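Local coordinates for TRAP-type transporter, periplasmic component (Cupriavidus necator, PDB 4P8B), which probably captures (S)-2-acetolactate in the periplasm, as the solute-binding component of a TRAP-type transporter, at residues S31-S36 with G62-K67; F115-Y120 with G337-R342; P146-E151 with Q266-A271; I184-A189 with A317-K322; K161-K166 with K300-T305. One frame throughout, in Å; residues are numbered along the deposited sequence.

Contact 1: residues S31-S36 with G62-K67; sequences SEYKMS and GRINIK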
# COMPACT_ATOMS: atom_id res chain seq x y z
N SER A 31 5.82 29.50 -0.54
CA SER A 31 6.97 29.34 -1.43
C SER A 31 7.35 27.87 -1.70
O SER A 31 7.96 27.54 -2.72
CB SER A 31 8.18 30.03 -0.81
OG SER A 31 9.35 29.78 -1.58
N GLU A 32 7.04 26.98 -0.76
CA GLU A 32 7.33 25.56 -0.95
C GLU A 32 6.24 24.79 -0.25
O GLU A 32 5.86 25.13 0.86
CB GLU A 32 8.70 25.22 -0.37
CG GLU A 32 9.16 23.79 -0.58
CD GLU A 32 10.64 23.65 -0.27
OE1 GLU A 32 10.98 23.53 0.93
OE2 GLU A 32 11.46 23.71 -1.21
N TYR A 33 5.73 23.75 -0.92
CA TYR A 33 4.76 22.86 -0.33
C TYR A 33 5.44 21.54 -0.04
O TYR A 33 6.37 21.18 -0.74
CB TYR A 33 3.56 22.65 -1.26
CG TYR A 33 2.72 23.90 -1.39
CD1 TYR A 33 3.02 24.87 -2.32
CD2 TYR A 33 1.64 24.11 -0.54
CE1 TYR A 33 2.26 26.04 -2.43
CE2 TYR A 33 0.88 25.29 -0.63
CZ TYR A 33 1.20 26.22 -1.59
OH TYR A 33 0.47 27.39 -1.70
N LYS A 34 4.99 20.88 1.00
CA LYS A 34 5.65 19.67 1.45
C LYS A 34 4.81 18.43 1.10
O LYS A 34 3.67 18.32 1.53
CB LYS A 34 5.85 19.76 2.97
CG LYS A 34 6.52 21.02 3.42
CD LYS A 34 6.76 20.96 4.91
CE LYS A 34 7.42 22.24 5.40
NZ LYS A 34 7.27 22.37 6.87
N MSE A 35 5.41 17.49 0.37
CA MSE A 35 4.75 16.22 0.03
C MSE A 35 5.38 15.07 0.81
O MSE A 35 6.58 14.79 0.71
CB MSE A 35 4.86 15.91 -1.45
CG MSE A 35 4.05 14.66 -1.81
SE MSE A 35 4.44 13.95 -3.59
CE MSE A 35 3.97 15.52 -4.65
N SER A 36 4.56 14.39 1.60
CA SER A 36 5.05 13.26 2.37
C SER A 36 4.98 11.97 1.56
O SER A 36 3.97 11.71 0.87
CB SER A 36 4.21 13.11 3.64
OG SER A 36 4.77 12.07 4.43
N GLY A 62 5.43 27.23 -12.64
CA GLY A 62 6.38 27.38 -11.55
C GLY A 62 5.76 27.93 -10.28
O GLY A 62 6.45 28.12 -9.28
N ARG A 63 4.46 28.20 -10.30
CA ARG A 63 3.82 28.84 -9.16
C ARG A 63 3.67 27.92 -7.98
O ARG A 63 3.81 28.34 -6.84
CB ARG A 63 2.46 29.41 -9.55
CG ARG A 63 2.57 30.64 -10.45
CD ARG A 63 1.23 31.29 -10.75
NE ARG A 63 0.36 30.37 -11.45
CZ ARG A 63 -0.63 29.71 -10.88
NH1 ARG A 63 -0.90 29.89 -9.58
NH2 ARG A 63 -1.36 28.87 -11.59
N ILE A 64 3.38 26.65 -8.23
CA ILE A 64 3.28 25.69 -7.13
C ILE A 64 4.51 24.78 -7.14
O ILE A 64 4.68 23.97 -8.06
CB ILE A 64 1.99 24.87 -7.19
CG1 ILE A 64 0.77 25.79 -7.09
CG2 ILE A 64 1.98 23.85 -6.04
CD1 ILE A 64 -0.55 25.07 -7.16
N ASN A 65 5.34 24.95 -6.12
CA ASN A 65 6.65 24.32 -6.01
C ASN A 65 6.63 23.37 -4.84
O ASN A 65 6.43 23.77 -3.70
CB ASN A 65 7.73 25.39 -5.78
CG ASN A 65 9.05 24.80 -5.38
OD1 ASN A 65 9.65 25.21 -4.38
ND2 ASN A 65 9.52 23.82 -6.15
N ILE A 66 6.78 22.08 -5.12
CA ILE A 66 6.60 21.05 -4.11
C ILE A 66 7.89 20.29 -3.84
O ILE A 66 8.57 19.85 -4.76
CB ILE A 66 5.54 20.04 -4.57
CG1 ILE A 66 4.20 20.73 -4.85
CG2 ILE A 66 5.37 18.94 -3.51
CD1 ILE A 66 3.31 19.92 -5.79
N LYS A 67 8.23 20.18 -2.56
CA LYS A 67 9.40 19.43 -2.14
C LYS A 67 8.94 18.08 -1.59
O LYS A 67 8.00 18.01 -0.80
CB LYS A 67 10.17 20.20 -1.08
CG LYS A 67 11.36 19.42 -0.51
CD LYS A 67 12.25 20.27 0.39
CE LYS A 67 13.04 21.30 -0.41
NZ LYS A 67 14.17 20.68 -1.14
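Tyr33 O takes the shortest bond of this pair of strands, 2.8 Å from Lys67 N, and the CA of Ile66 adds a CA-H...O contact to the same oxygen. Two more backbone bonds complete the parallel ladder: Tyr33 N gives to Asn65 O at 2.9 Å, and Met35 N to Lys67 O, also at 2.9 Å. All three are close to straight.

On the face that carries Tyr33 and Ile66, the contact is apolar. Ile66 lays CG2 against CB of Met35, a selenomethionine, at 3.7 Å, and its CG1 packs on Tyr33 CB. Tyr33 has its ring beside its own backbone N (chi1 -69°), which carries CD1 to within 4.0 Å of Ile64 CG2 and leaves Asn65 O in the ring plane, at the edge. Helix 44-59 covers this face through Trp52, Ala53 and Val56, and Tyr33 OH bonds to Trp256 NE1.

Glu32 and Lys67 meet on the other side. The extended Glu32 chain brings its carboxylate over the Lys67 aliphatic part, OE2 lying 3.0 Å from CE, while Lys67 bends twice near its end and NZ stays 4.1 Å from OE2. The charges therefore probably attract without forming a salt bridge, and the specific hold between these strands of the beta-alpha-beta unit comes from the backbone bonds, backed by the apolar face.

Contact 2: residues F115-Y120 with G337-R342; sequences FLMPDY and GAIAKR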
# COMPACT_ATOMS: atom_id res chain seq x y z
N PHE A 115 -7.57 -12.10 1.40
CA PHE A 115 -8.10 -12.85 0.26
C PHE A 115 -9.39 -12.30 -0.31
O PHE A 115 -10.20 -13.02 -0.87
CB PHE A 115 -8.13 -14.36 0.59
CG PHE A 115 -6.78 -14.88 0.98
CD1 PHE A 115 -5.81 -15.10 -0.00
CD2 PHE A 115 -6.42 -15.02 2.29
CE1 PHE A 115 -4.55 -15.51 0.33
CE2 PHE A 115 -5.16 -15.44 2.63
CZ PHE A 115 -4.23 -15.65 1.65
N LEU A 116 -9.55 -10.98 -0.20
CA LEU A 116 -10.64 -10.28 -0.89
C LEU A 116 -10.47 -10.23 -2.41
O LEU A 116 -11.42 -10.41 -3.14
CB LEU A 116 -10.76 -8.85 -0.38
CG LEU A 116 -11.81 -7.97 -1.05
CD1 LEU A 116 -13.23 -8.42 -0.75
CD2 LEU A 116 -11.63 -6.52 -0.62
N MSE A 117 -9.25 -9.95 -2.88
CA MSE A 117 -9.02 -9.61 -4.28
C MSE A 117 -8.16 -10.66 -4.99
O MSE A 117 -6.97 -10.78 -4.69
CB MSE A 117 -8.30 -8.27 -4.36
CG MSE A 117 -9.09 -7.11 -3.79
SE MSE A 117 -8.16 -5.43 -3.81
CE MSE A 117 -6.82 -5.81 -2.45
N PRO A 118 -8.72 -11.37 -5.96
CA PRO A 118 -7.92 -12.43 -6.61
C PRO A 118 -6.84 -11.95 -7.57
O PRO A 118 -5.89 -12.69 -7.83
CB PRO A 118 -8.96 -13.23 -7.41
CG PRO A 118 -10.25 -12.96 -6.75
CD PRO A 118 -10.16 -11.55 -6.20
N ASP A 119 -6.97 -10.75 -8.10
CA ASP A 119 -6.09 -10.32 -9.18
C ASP A 119 -6.18 -8.79 -9.37
O ASP A 119 -6.89 -8.10 -8.64
CB ASP A 119 -6.43 -11.07 -10.48
CG ASP A 119 -7.91 -10.99 -10.84
OD1 ASP A 119 -8.57 -9.96 -10.58
OD2 ASP A 119 -8.42 -11.94 -11.46
N TYR A 120 -5.42 -8.26 -10.33
CA TYR A 120 -5.39 -6.82 -10.57
C TYR A 120 -6.74 -6.31 -11.05
O TYR A 120 -7.12 -5.19 -10.72
CB TYR A 120 -4.28 -6.46 -11.57
CG TYR A 120 -2.91 -6.77 -11.00
CD1 TYR A 120 -2.33 -5.94 -10.05
CD2 TYR A 120 -2.24 -7.93 -11.35
CE1 TYR A 120 -1.11 -6.24 -9.50
CE2 TYR A 120 -1.00 -8.25 -10.79
CZ TYR A 120 -0.45 -7.40 -9.87
OH TYR A 120 0.78 -7.73 -9.31
N GLY A 337 -19.20 -7.79 -4.59
CA GLY A 337 -19.97 -7.83 -5.82
C GLY A 337 -19.25 -7.27 -7.03
O GLY A 337 -19.34 -7.83 -8.12
N ALA A 338 -18.55 -6.16 -6.84
CA ALA A 338 -17.77 -5.58 -7.93
C ALA A 338 -16.70 -6.55 -8.42
O ALA A 338 -16.46 -6.67 -9.63
CB ALA A 338 -17.12 -4.28 -7.46
N ILE A 339 -16.08 -7.25 -7.48
CA ILE A 339 -15.09 -8.25 -7.83
C ILE A 339 -15.74 -9.44 -8.57
O ILE A 339 -15.23 -9.88 -9.59
CB ILE A 339 -14.34 -8.68 -6.56
CG1 ILE A 339 -13.49 -7.50 -6.09
CG2 ILE A 339 -13.52 -9.93 -6.79
CD1 ILE A 339 -12.98 -7.67 -4.69
N ALA A 340 -16.89 -9.91 -8.10
CA ALA A 340 -17.56 -11.03 -8.74
C ALA A 340 -17.95 -10.70 -10.18
O ALA A 340 -17.99 -11.59 -11.03
CB ALA A 340 -18.79 -11.44 -7.95
N LYS A 341 -18.27 -9.43 -10.44
CA LYS A 341 -18.73 -9.00 -11.76
C LYS A 341 -17.62 -8.47 -12.66
O LYS A 341 -17.87 -8.06 -13.79
CB LYS A 341 -19.82 -7.95 -11.62
CG LYS A 341 -21.07 -8.44 -10.93
CD LYS A 341 -22.07 -7.31 -10.80
CE LYS A 341 -23.42 -7.80 -10.30
NZ LYS A 341 -24.37 -6.66 -10.18
N ARG A 342 -16.38 -8.51 -12.18
CA ARG A 342 -15.29 -7.90 -12.91
C ARG A 342 -15.00 -8.59 -14.24
O ARG A 342 -14.42 -7.95 -15.11
CB ARG A 342 -14.02 -7.89 -12.05
CG ARG A 342 -13.29 -9.21 -11.99
CD ARG A 342 -12.28 -9.23 -10.85
NE ARG A 342 -11.44 -10.43 -10.82
CZ ARG A 342 -11.85 -11.62 -10.42
NH1 ARG A 342 -13.10 -11.81 -10.01
NH2 ARG A 342 -11.01 -12.65 -10.44
OXT ARG A 342 -15.31 -9.76 -14.50
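With CG of Arg342 set between its backbone N and carbonyl carbon (chi1 79°) and the chain extended from there to NE, the guanidinium lies beside Ile339 O and Asp119, whose own CG takes the same kind of position (chi1 53°). The grip on Asp119 is side-on: NE gives to OD1 at 2.9 Å, and NH2 to OD2 at 2.9 Å. The two planes are 48° apart: OD2 lies in the guanidinium plane, OD1 is tilted from it, and NH2 stands above the plane of the carboxylate. Pro118 CG covers one guanidinium face, and NH1 gives to Ile339 O, 2.9 Å away.

Deeper in, Ile339 inserts CD1 beside Leu116 CG at 3.8 Å and near Met117 CG, and sets CG2 against Pro118 CD, also at 3.8 Å.

Asp119 OD1 also caps Ala122 N at the start of helix 120-127. One carboxylate thus serves a helix N-terminus and the last residue of the chain, and the three guanidinium bonds probably restrain Arg342 against rotation.

Contact 3: residues P146-E151 with Q266-A271; sequences PLAWGE and QAAVDA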
# COMPACT_ATOMS: atom_id res chain seq x y z
N PRO A 146 -8.94 13.82 -1.58
CA PRO A 146 -8.36 12.78 -2.44
C PRO A 146 -8.50 13.10 -3.91
O PRO A 146 -9.57 13.58 -4.33
CB PRO A 146 -9.20 11.56 -2.09
CG PRO A 146 -10.56 12.13 -1.84
CD PRO A 146 -10.33 13.50 -1.21
N LEU A 147 -7.46 12.84 -4.69
CA LEU A 147 -7.41 13.26 -6.08
C LEU A 147 -7.20 12.12 -7.09
O LEU A 147 -7.60 12.24 -8.24
CB LEU A 147 -6.30 14.28 -6.28
CG LEU A 147 -6.45 15.57 -5.47
CD1 LEU A 147 -5.25 16.48 -5.71
CD2 LEU A 147 -7.75 16.32 -5.79
N ALA A 148 -6.50 11.06 -6.68
CA ALA A 148 -6.20 9.97 -7.60
C ALA A 148 -5.72 8.76 -6.84
O ALA A 148 -5.34 8.84 -5.68
CB ALA A 148 -5.13 10.40 -8.58
N TRP A 149 -5.74 7.63 -7.54
CA TRP A 149 -5.23 6.36 -7.06
C TRP A 149 -3.91 6.00 -7.72
O TRP A 149 -3.72 6.20 -8.92
CB TRP A 149 -6.22 5.23 -7.36
CG TRP A 149 -7.55 5.33 -6.68
CD1 TRP A 149 -8.68 5.93 -7.17
CD2 TRP A 149 -7.89 4.83 -5.39
NE1 TRP A 149 -9.69 5.84 -6.26
CE2 TRP A 149 -9.25 5.16 -5.16
CE3 TRP A 149 -7.19 4.12 -4.41
CZ2 TRP A 149 -9.90 4.82 -3.98
CZ3 TRP A 149 -7.85 3.77 -3.25
CH2 TRP A 149 -9.20 4.13 -3.04
N GLY A 150 -3.03 5.43 -6.90
CA GLY A 150 -1.84 4.73 -7.36
C GLY A 150 -1.85 3.33 -6.80
O GLY A 150 -2.88 2.79 -6.41
N GLU A 151 -0.67 2.73 -6.74
CA GLU A 151 -0.54 1.34 -6.30
C GLU A 151 0.79 1.04 -5.66
O GLU A 151 1.84 1.41 -6.17
CB GLU A 151 -0.74 0.42 -7.50
CG GLU A 151 -0.76 -1.08 -7.15
CD GLU A 151 -1.51 -1.85 -8.19
OE1 GLU A 151 -2.65 -1.45 -8.46
OE2 GLU A 151 -0.95 -2.79 -8.79
N GLN A 266 -5.55 17.05 -12.05
CA GLN A 266 -5.23 16.32 -13.28
C GLN A 266 -3.79 15.78 -13.25
O GLN A 266 -3.49 14.71 -13.78
CB GLN A 266 -5.46 17.18 -14.52
CG GLN A 266 -5.24 16.43 -15.82
CD GLN A 266 -6.22 15.28 -15.99
OE1 GLN A 266 -7.43 15.45 -15.84
NE2 GLN A 266 -5.70 14.10 -16.31
N ALA A 267 -2.89 16.53 -12.62
CA ALA A 267 -1.52 16.08 -12.49
C ALA A 267 -1.44 14.82 -11.63
O ALA A 267 -0.68 13.90 -11.94
CB ALA A 267 -0.65 17.18 -11.92
N ALA A 268 -2.25 14.77 -10.57
CA ALA A 268 -2.34 13.56 -9.73
C ALA A 268 -2.90 12.37 -10.53
O ALA A 268 -2.41 11.26 -10.42
CB ALA A 268 -3.19 13.83 -8.52
N VAL A 269 -3.93 12.62 -11.34
CA VAL A 269 -4.50 11.56 -12.17
C VAL A 269 -3.47 11.01 -13.15
O VAL A 269 -3.33 9.79 -13.29
CB VAL A 269 -5.75 12.10 -12.90
CG1 VAL A 269 -6.21 11.14 -14.02
CG2 VAL A 269 -6.85 12.35 -11.89
N ASP A 270 -2.74 11.90 -13.82
CA ASP A 270 -1.69 11.51 -14.76
C ASP A 270 -0.56 10.75 -14.06
O ASP A 270 -0.09 9.71 -14.53
CB ASP A 270 -1.10 12.73 -15.47
CG ASP A 270 -2.10 13.39 -16.40
OD1 ASP A 270 -3.14 12.78 -16.69
OD2 ASP A 270 -1.83 14.54 -16.85
N ALA A 271 -0.13 11.27 -12.91
CA ALA A 271 0.92 10.61 -12.14
C ALA A 271 0.48 9.23 -11.66
O ALA A 271 1.27 8.28 -11.66
CB ALA A 271 1.31 11.46 -10.98
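Ala148 meets the helix with nothing but its methyl, which is consistent with the close approach of strand 146-151: its CB sits 3.4 Å from Ala268 O and 3.9 Å from Ala268 CB. The helix answers with an equally small side chain, since Ala268 points its methyl at the strand and touches CB of Leu147 as well, again at 3.9 Å. The CA atoms of Ala148 and Val269 are 5.1 Å apart, and the axes of the two short segments approach to 6.8 Å.

Leu147 and Ala148 both bond to Phe246 in strand 241-249, consistent with a classic beta bulge that turns both side chains to the helix. The backbone sets Leu147 CB against Ala268; chi1 -61°, with CG beside the backbone N, then puts the branch on Val264 and Lys265. Val269 has CG1 anti to its N (chi1 167°), which leaves CG2 on the strand side, 3.7 Å from Leu147 O and 4.2 Å from Ala148 CB. On the far side of the helix, Gln266 NE2 bonds Asp270 OD1, and Asp270 OD2 forms a salt bridge with Arg59.

Trp52 of helix 44-59 packs on both Leu147 and Ala268. Strand and helix run nearly parallel, 7° between their directions. This is close alpha/beta packing, with helix 258-279 laid along edge strand 144-154 of the five-stranded mixed sheet in this periplasmic binding protein fold.

Contact 4: residues I184-A189 with A317-K322; sequences IETFNA and AKVYDK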
# COMPACT_ATOMS: atom_id res chain seq x y z
N ILE A 184 -2.04 -7.76 12.56
CA ILE A 184 -1.71 -8.60 13.70
C ILE A 184 -2.68 -9.77 13.79
O ILE A 184 -2.28 -10.91 13.98
CB ILE A 184 -1.72 -7.81 15.01
CG1 ILE A 184 -0.58 -6.78 15.02
CG2 ILE A 184 -1.60 -8.73 16.21
CD1 ILE A 184 0.81 -7.39 15.01
N GLU A 185 -3.97 -9.48 13.62
CA GLU A 185 -4.99 -10.52 13.71
C GLU A 185 -4.88 -11.53 12.57
O GLU A 185 -5.04 -12.74 12.80
CB GLU A 185 -6.38 -9.88 13.75
CG GLU A 185 -6.61 -9.13 15.05
CD GLU A 185 -8.00 -8.55 15.17
OE1 GLU A 185 -8.95 -9.15 14.62
OE2 GLU A 185 -8.15 -7.49 15.81
N THR A 186 -4.60 -11.07 11.36
CA THR A 186 -4.45 -11.99 10.24
C THR A 186 -3.32 -12.97 10.49
O THR A 186 -3.47 -14.18 10.31
CB THR A 186 -4.21 -11.23 8.94
OG1 THR A 186 -5.40 -10.50 8.63
CG2 THR A 186 -3.86 -12.17 7.79
N PHE A 187 -2.16 -12.45 10.89
CA PHE A 187 -1.02 -13.34 11.11
C PHE A 187 -1.16 -14.19 12.37
O PHE A 187 -0.67 -15.33 12.39
CB PHE A 187 0.29 -12.55 11.04
CG PHE A 187 0.71 -12.26 9.63
CD1 PHE A 187 1.37 -13.23 8.89
CD2 PHE A 187 0.42 -11.05 9.03
CE1 PHE A 187 1.71 -13.01 7.57
CE2 PHE A 187 0.77 -10.82 7.72
CZ PHE A 187 1.42 -11.79 7.00
N ASN A 188 -1.84 -13.69 13.39
CA ASN A 188 -2.17 -14.53 14.55
C ASN A 188 -3.02 -15.74 14.13
O ASN A 188 -2.82 -16.84 14.63
CB ASN A 188 -2.94 -13.76 15.63
CG ASN A 188 -2.09 -12.77 16.39
OD1 ASN A 188 -0.88 -12.78 16.31
ND2 ASN A 188 -2.75 -11.91 17.15
N ALA A 189 -3.97 -15.53 13.23
CA ALA A 189 -4.84 -16.62 12.77
C ALA A 189 -4.04 -17.68 12.03
O ALA A 189 -4.47 -18.83 11.95
CB ALA A 189 -5.93 -16.07 11.86
N ALA A 317 -10.69 -16.59 7.34
CA ALA A 317 -12.07 -16.16 7.11
C ALA A 317 -12.74 -15.52 8.33
O ALA A 317 -13.57 -14.63 8.17
CB ALA A 317 -12.89 -17.35 6.63
N LYS A 318 -12.39 -15.95 9.53
CA LYS A 318 -13.01 -15.39 10.73
C LYS A 318 -12.51 -13.95 10.93
O LYS A 318 -13.27 -13.06 11.32
CB LYS A 318 -12.72 -16.25 11.96
N VAL A 319 -11.24 -13.71 10.63
CA VAL A 319 -10.71 -12.35 10.67
C VAL A 319 -11.42 -11.49 9.63
O VAL A 319 -11.84 -10.36 9.90
CB VAL A 319 -9.18 -12.34 10.41
CG1 VAL A 319 -8.66 -10.94 10.20
CG2 VAL A 319 -8.43 -13.00 11.57
N TYR A 320 -11.55 -12.02 8.41
CA TYR A 320 -12.28 -11.33 7.36
C TYR A 320 -13.69 -10.93 7.82
O TYR A 320 -14.08 -9.78 7.68
CB TYR A 320 -12.38 -12.24 6.14
CG TYR A 320 -13.08 -11.66 4.93
CD1 TYR A 320 -14.46 -11.56 4.88
CD2 TYR A 320 -12.35 -11.29 3.81
CE1 TYR A 320 -15.08 -11.06 3.77
CE2 TYR A 320 -12.98 -10.81 2.68
CZ TYR A 320 -14.33 -10.69 2.67
OH TYR A 320 -14.91 -10.20 1.52
N ASP A 321 -14.42 -11.87 8.40
CA ASP A 321 -15.80 -11.61 8.79
C ASP A 321 -15.87 -10.56 9.89
O ASP A 321 -16.75 -9.68 9.88
CB ASP A 321 -16.46 -12.91 9.27
CG ASP A 321 -16.66 -13.93 8.16
OD1 ASP A 321 -16.62 -13.55 6.96
OD2 ASP A 321 -16.85 -15.12 8.49
N LYS A 322 -14.95 -10.64 10.85
CA LYS A 322 -14.88 -9.68 11.94
C LYS A 322 -14.66 -8.27 11.40
O LYS A 322 -15.38 -7.32 11.76
CB LYS A 322 -13.77 -10.07 12.92
CG LYS A 322 -13.48 -9.00 13.96
CD LYS A 322 -12.41 -9.47 14.95
CE LYS A 322 -12.14 -8.39 16.00
NZ LYS A 322 -11.05 -8.74 16.94
O HOH W 1 -10.23 -5.85 16.27
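Two antiparallel helices, 181-189 and 317-327, pack here at 156° between their short segments, with axes 9.4 Å apart at the closest. Val319 is the central side chain, touching Glu185, Thr186 and Ala189. Its CG2 rests 3.6 Å from Glu185 O and 4.0 Å from Ala189 CB, while CG1, anti to the backbone N (chi1 169°), meets Thr186 OG1 at 3.6 Å. That hydroxyl is bonded to Leu182 O in its own helix, and its contact with the valine is packing.

Nearer the solvent, a fully extended Lys322 crosses Glu185 at about a right angle. Its NZ stands above the carboxylate plane, 3.2 Å from OE1, with a longer, weak bond to OE2. A water takes part too, giving to Glu185 OE2 at 2.7 Å and accepting weakly from Lys322 NZ. The stronger partner of Glu185 OE1 is Trp323 NE1, in the same helix as Lys322, which probably steadies the carboxylate. The result is an antiparallel helix pair packed through one valine, with a salt bridge at the solvent side, in the alpha/beta fold of a periplasmic binding protein.

Contact 5: residues K161-K166 with K300-T305; sequences KREIRK and KVTHLT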
# COMPACT_ATOMS: atom_id res chain seq x y z
N LYS A 161 13.76 -18.35 6.71
CA LYS A 161 13.85 -19.70 7.28
C LYS A 161 13.39 -20.83 6.39
O LYS A 161 14.08 -21.84 6.31
CB LYS A 161 13.07 -19.77 8.59
CG LYS A 161 13.74 -18.98 9.71
CD LYS A 161 13.14 -19.30 11.06
CE LYS A 161 13.96 -18.69 12.19
NZ LYS A 161 13.33 -18.94 13.52
N ARG A 162 12.21 -20.71 5.80
CA ARG A 162 11.64 -21.86 5.10
C ARG A 162 10.56 -21.46 4.13
O ARG A 162 9.97 -20.38 4.20
CB ARG A 162 11.05 -22.87 6.11
CG ARG A 162 9.95 -22.28 6.98
CD ARG A 162 9.40 -23.33 7.96
NE ARG A 162 8.44 -22.79 8.92
CZ ARG A 162 8.76 -22.16 10.05
NH1 ARG A 162 10.03 -21.96 10.39
NH2 ARG A 162 7.79 -21.72 10.85
N GLU A 163 10.27 -22.36 3.22
CA GLU A 163 9.19 -22.17 2.27
C GLU A 163 7.83 -22.15 2.96
O GLU A 163 7.58 -22.96 3.85
CB GLU A 163 9.25 -23.30 1.25
CG GLU A 163 8.16 -23.22 0.22
CD GLU A 163 8.25 -24.31 -0.83
OE1 GLU A 163 8.64 -25.45 -0.49
OE2 GLU A 163 7.94 -24.04 -2.00
N ILE A 164 6.96 -21.23 2.55
CA ILE A 164 5.59 -21.16 3.04
C ILE A 164 4.62 -21.66 1.97
O ILE A 164 4.47 -21.06 0.89
CB ILE A 164 5.22 -19.73 3.45
CG1 ILE A 164 6.12 -19.24 4.57
CG2 ILE A 164 3.75 -19.64 3.83
CD1 ILE A 164 5.80 -17.80 5.02
N ARG A 165 3.99 -22.80 2.23
CA ARG A 165 2.97 -23.33 1.33
C ARG A 165 1.60 -23.45 1.99
O ARG A 165 0.61 -23.62 1.30
CB ARG A 165 3.39 -24.71 0.81
CG ARG A 165 4.69 -24.76 0.01
CD ARG A 165 4.77 -26.05 -0.86
NE ARG A 165 3.82 -25.92 -1.97
CZ ARG A 165 4.13 -25.41 -3.16
NH1 ARG A 165 5.38 -25.06 -3.46
NH2 ARG A 165 3.18 -25.26 -4.08
N LYS A 166 1.55 -23.43 3.32
CA LYS A 166 0.30 -23.68 4.03
C LYS A 166 0.37 -22.98 5.38
O LYS A 166 1.47 -22.63 5.85
CB LYS A 166 0.08 -25.19 4.22
CG LYS A 166 1.19 -25.89 5.01
CD LYS A 166 0.98 -27.40 5.06
CE LYS A 166 2.07 -28.10 5.83
NZ LYS A 166 3.39 -27.99 5.18
N LYS A 300 14.10 -18.21 -3.46
CA LYS A 300 13.18 -19.31 -3.78
C LYS A 300 11.76 -18.77 -3.73
O LYS A 300 11.25 -18.45 -2.67
CB LYS A 300 13.31 -20.46 -2.79
CG LYS A 300 12.44 -21.63 -3.16
CD LYS A 300 12.62 -22.79 -2.21
CE LYS A 300 11.70 -23.93 -2.59
NZ LYS A 300 12.31 -24.69 -3.71
N VAL A 301 11.13 -18.68 -4.90
CA VAL A 301 9.78 -18.13 -5.02
C VAL A 301 8.81 -19.29 -5.20
O VAL A 301 8.97 -20.12 -6.09
CB VAL A 301 9.67 -17.17 -6.22
CG1 VAL A 301 8.24 -16.58 -6.32
CG2 VAL A 301 10.67 -16.05 -6.09
N THR A 302 7.81 -19.31 -4.33
CA THR A 302 6.80 -20.36 -4.29
C THR A 302 5.46 -19.81 -4.76
O THR A 302 5.02 -18.76 -4.30
CB THR A 302 6.66 -20.84 -2.84
OG1 THR A 302 7.88 -21.48 -2.44
CG2 THR A 302 5.49 -21.80 -2.68
N HIS A 303 4.85 -20.52 -5.69
CA HIS A 303 3.50 -20.22 -6.18
C HIS A 303 2.57 -21.31 -5.68
O HIS A 303 2.81 -22.50 -5.87
CB HIS A 303 3.53 -20.15 -7.71
CG HIS A 303 4.54 -19.17 -8.24
ND1 HIS A 303 4.28 -17.82 -8.34
CD2 HIS A 303 5.82 -19.33 -8.66
CE1 HIS A 303 5.35 -17.19 -8.80
NE2 HIS A 303 6.29 -18.09 -9.02
N LEU A 304 1.50 -20.90 -4.99
CA LEU A 304 0.55 -21.83 -4.39
C LEU A 304 -0.37 -22.49 -5.42
O LEU A 304 -0.75 -21.88 -6.42
CB LEU A 304 -0.36 -21.10 -3.38
CG LEU A 304 0.38 -20.37 -2.25
CD1 LEU A 304 -0.62 -19.73 -1.32
CD2 LEU A 304 1.25 -21.34 -1.50
N THR A 305 -0.74 -23.74 -5.15
CA THR A 305 -1.82 -24.35 -5.91
C THR A 305 -3.14 -23.67 -5.55
O THR A 305 -3.26 -23.04 -4.50
CB THR A 305 -1.94 -25.83 -5.60
OG1 THR A 305 -2.28 -26.01 -4.22
CG2 THR A 305 -0.62 -26.56 -5.88
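Glu163 OE2 accepts from Thr302 OG1 at 2.6 Å, the hydroxyl arriving on the anti side and 16° out of the carboxylate plane. A second donor, Arg165 NH1, reaches the same oxygen from above that plane at 3.1 Å, forming a salt bridge within the loop. With CG anti to its N (chi1 179°) and the chain extended, Glu163 carries its carboxylate to Thr302.

Thr302 does double duty: its CG2 lies over one face of the Arg165 guanidinium, 3.4 Å from NH1. From NH2 a weak bond runs to His303 O at 3.3 Å, and Leu304 CD2 packs on Arg165 O at 3.7 Å.

In the next shell, Glu308 OE2 forms a salt bridge with Arg165 NE, and its OE1 accepts from Thr305 N. Asp169 OD2 holds Arg165 N, and Thr235 OG1 bonds Ile164 O. Loop 161-166 thus lies beside strand 300-302, an outermost strand of the four-stranded sheet next to 233-235, with Phe312 of helix 306-315 touching both Ile164 and Leu304.

Contacts 1 and 3 reach the same five-stranded sheet, and Trp52 of helix 44-59 touches both. Contact 1 pairs strands through backbone bonds at one edge, whereas contact 3 lays a helix on the strand at the other edge through small apolar groups. Contact 3 is the buried one; contacts 1, 2, 4 and 5 are partly buried. Contacts 2, 4 and 5 lie across the chain's centre from contact 1, and each includes a salt bridge, in contact 5 within the loop itself. Contacts 2 and 4 involve successive helices, 329-340 and 317-327, and touch where Leu116 meets Tyr320. Contact 3 joins contact 2 through packing of Tyr120 on Glu151. Contact 5 touches none of the others and joins a loop to an outer strand of the four-stranded sheet.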